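Local coordinates for tryptophanyl-tRNA synthetase (PDB 3HV0), which probably catalyses the ATP-dependent attachment of tryptophan to tRNA(Trp), as a class I aminoacyl-tRNA synthetase of cytoplasmic protein synthesis, at residues D141-G146 against E367-D372. Residues are numbered along the deposited sequence; the frame is centred on the assembly and turned at random.
Sequences DIIACG and EAINDD
The flat group in this contact is the peptide between I143 and A144, and I369 lies over one face of it. I369 CD1 sits almost straight above A144 N, 3.4 Å away, not at the edge where the N-H points. The methyl therefore rests on the peptide plane as an apolar cover. The peptide belongs to a type I beta turn from I143 to G146, at the end of helix 128-143. That helix lies in the crossover from strand 110-114 to the parallel strand 152-156 of the Rossmann-type fold. I369 is in the short link from helix 344-367 to helix 371-378, so the contact joins the Rossmann-type catalytic domain to the link between two C-terminal helices.

I369 CG1 lies beside its backbone N (chi1 -49°), anti to the carbonyl carbon, and carries CD1 into the angle between I143 and A144. There CD1 lies 3.5 Å from I143 CG2 and equally close to I143 CB. A144 CB is looser, at 4.0 Å from I369 CD1. The two isoleucines cross at a slant. No hydrogen bond joins the two segments.

Polar links run beside this apolar patch. The D141 carboxylate is held at both oxygens, OD2 by a salt bridge to R366 and OD1 by a hydrogen bond from L88 N. N370 is the N-cap of helix 371-378 and its OD1 accepts from V373 N. V373 and F377 of that helix also pack on I143.

The turn is closed by G146 N, which donates to I143 O at 3.0 Å. A second, looser touch between the isoleucines is I369 CG2 to I143 CD1, 4.2 Å.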
loop_
_atom_site.group_PDB
_atom_site.type_symbol
_atom_site.label_atom_id
_atom_site.label_comp_id
_atom_site.label_asym_id
_atom_site.label_seq_id
_atom_site.Cartn_x
_atom_site.Cartn_y
_atom_site.Cartn_z
ATOM N N ASP A 141 -25.237 5.863 5.369
ATOM C CA ASP A 141 -25.420 6.636 6.591
ATOM C C ASP A 141 -24.708 7.975 6.456
ATOM O O ASP A 141 -25.181 8.985 6.949
ATOM C CB ASP A 141 -24.812 5.922 7.799
ATOM C CG ASP A 141 -25.456 4.591 8.107
ATOM O OD1 ASP A 141 -24.765 3.743 8.725
ATOM O OD2 ASP A 141 -26.635 4.390 7.767
ATOM N N ILE A 142 -23.533 7.963 5.826
ATOM C CA ILE A 142 -22.752 9.189 5.692
ATOM C C ILE A 142 -23.479 10.160 4.766
ATOM O O ILE A 142 -23.663 11.327 5.123
ATOM C CB ILE A 142 -21.308 8.918 5.246
ATOM C CG1 ILE A 142 -20.538 8.289 6.408
ATOM C CG2 ILE A 142 -20.611 10.216 4.799
ATOM C CD1 ILE A 142 -19.201 7.709 6.047
ATOM N N ILE A 143 -23.938 9.669 3.618
ATOM C CA ILE A 143 -24.672 10.508 2.650
ATOM C C ILE A 143 -25.994 11.013 3.238
ATOM O O ILE A 143 -26.457 12.116 2.912
ATOM C CB ILE A 143 -24.933 9.752 1.331
ATOM C CG1 ILE A 143 -23.611 9.475 0.610
ATOM C CG2 ILE A 143 -25.863 10.537 0.409
ATOM C CD1 ILE A 143 -23.677 8.326 -0.355
ATOM N N ALA A 144 -26.582 10.212 4.124
ATOM C CA ALA A 144 -27.830 10.593 4.802
ATOM C C ALA A 144 -27.716 11.843 5.690
ATOM O O ALA A 144 -28.721 12.336 6.156
ATOM C CB ALA A 144 -28.384 9.406 5.616
ATOM N N CYS A 145 -26.504 12.340 5.936
ATOM C CA CYS A 145 -26.308 13.591 6.680
ATOM C C CYS A 145 -26.535 14.852 5.829
ATOM O O CYS A 145 -26.461 15.980 6.332
ATOM C CB CYS A 145 -24.895 13.635 7.273
ATOM S SG CYS A 145 -24.440 12.269 8.467
ATOM N N GLY A 146 -26.777 14.671 4.534
ATOM C CA GLY A 146 -27.129 15.778 3.648
ATOM C C GLY A 146 -25.972 16.512 2.997
ATOM O O GLY A 146 -26.087 17.698 2.689
ATOM N N GLU A 367 -33.202 6.050 3.296
ATOM C CA GLU A 367 -34.034 5.324 2.325
ATOM C C GLU A 367 -33.912 5.907 0.919
ATOM O O GLU A 367 -34.197 5.214 -0.046
ATOM C CB GLU A 367 -35.520 5.304 2.693
ATOM C CG GLU A 367 -35.865 4.906 4.105
ATOM C CD GLU A 367 -37.364 4.778 4.339
ATOM O OE1 GLU A 367 -37.991 3.882 3.747
ATOM O OE2 GLU A 367 -37.925 5.571 5.125
ATOM N N ALA A 368 -33.504 7.172 0.814
ATOM C CA ALA A 368 -33.347 7.846 -0.479
ATOM C C ALA A 368 -31.979 7.625 -1.101
ATOM O O ALA A 368 -31.618 8.309 -2.047
ATOM C CB ALA A 368 -33.596 9.335 -0.328
ATOM N N ILE A 369 -31.218 6.673 -0.582
ATOM C CA ILE A 369 -29.863 6.452 -1.043
ATOM C C ILE A 369 -29.759 5.100 -1.741
ATOM O O ILE A 369 -29.829 4.057 -1.104
ATOM C CB ILE A 369 -28.868 6.527 0.137
ATOM C CG1 ILE A 369 -29.140 7.797 0.941
ATOM C CG2 ILE A 369 -27.426 6.465 -0.356
ATOM C CD1 ILE A 369 -28.026 8.198 1.839
ATOM N N ASN A 370 -29.578 5.145 -3.057
ATOM C CA ASN A 370 -29.402 3.957 -3.898
ATOM C C ASN A 370 -28.000 3.967 -4.528
ATOM O O ASN A 370 -27.247 4.921 -4.337
ATOM C CB ASN A 370 -30.498 3.910 -4.972
ATOM C CG ASN A 370 -30.585 5.196 -5.774
ATOM O OD1 ASN A 370 -29.575 5.836 -6.042
ATOM N ND2 ASN A 370 -31.794 5.587 -6.144
ATOM N N ASP A 371 -27.655 2.918 -5.275
ATOM C CA ASP A 371 -26.342 2.827 -5.935
ATOM C C ASP A 371 -26.071 3.973 -6.901
ATOM O O ASP A 371 -24.930 4.323 -7.138
ATOM C CB ASP A 371 -26.191 1.504 -6.685
ATOM C CG ASP A 371 -26.059 0.326 -5.760
ATOM O OD1 ASP A 371 -25.661 0.540 -4.600
ATOM O OD2 ASP A 371 -26.350 -0.813 -6.190
ATOM N N ASP A 372 -27.120 4.569 -7.445
ATOM C CA ASP A 372 -26.947 5.695 -8.338
ATOM C C ASP A 372 -26.517 6.945 -7.591
ATOM O O ASP A 372 -25.763 7.763 -8.127
ATOM C CB ASP A 372 -28.225 5.994 -9.100
ATOM C CG ASP A 372 -27.967 6.811 -10.329
ATOM O OD1 ASP A 372 -27.084 6.389 -11.120
ATOM O OD2 ASP A 372 -28.638 7.860 -10.504
#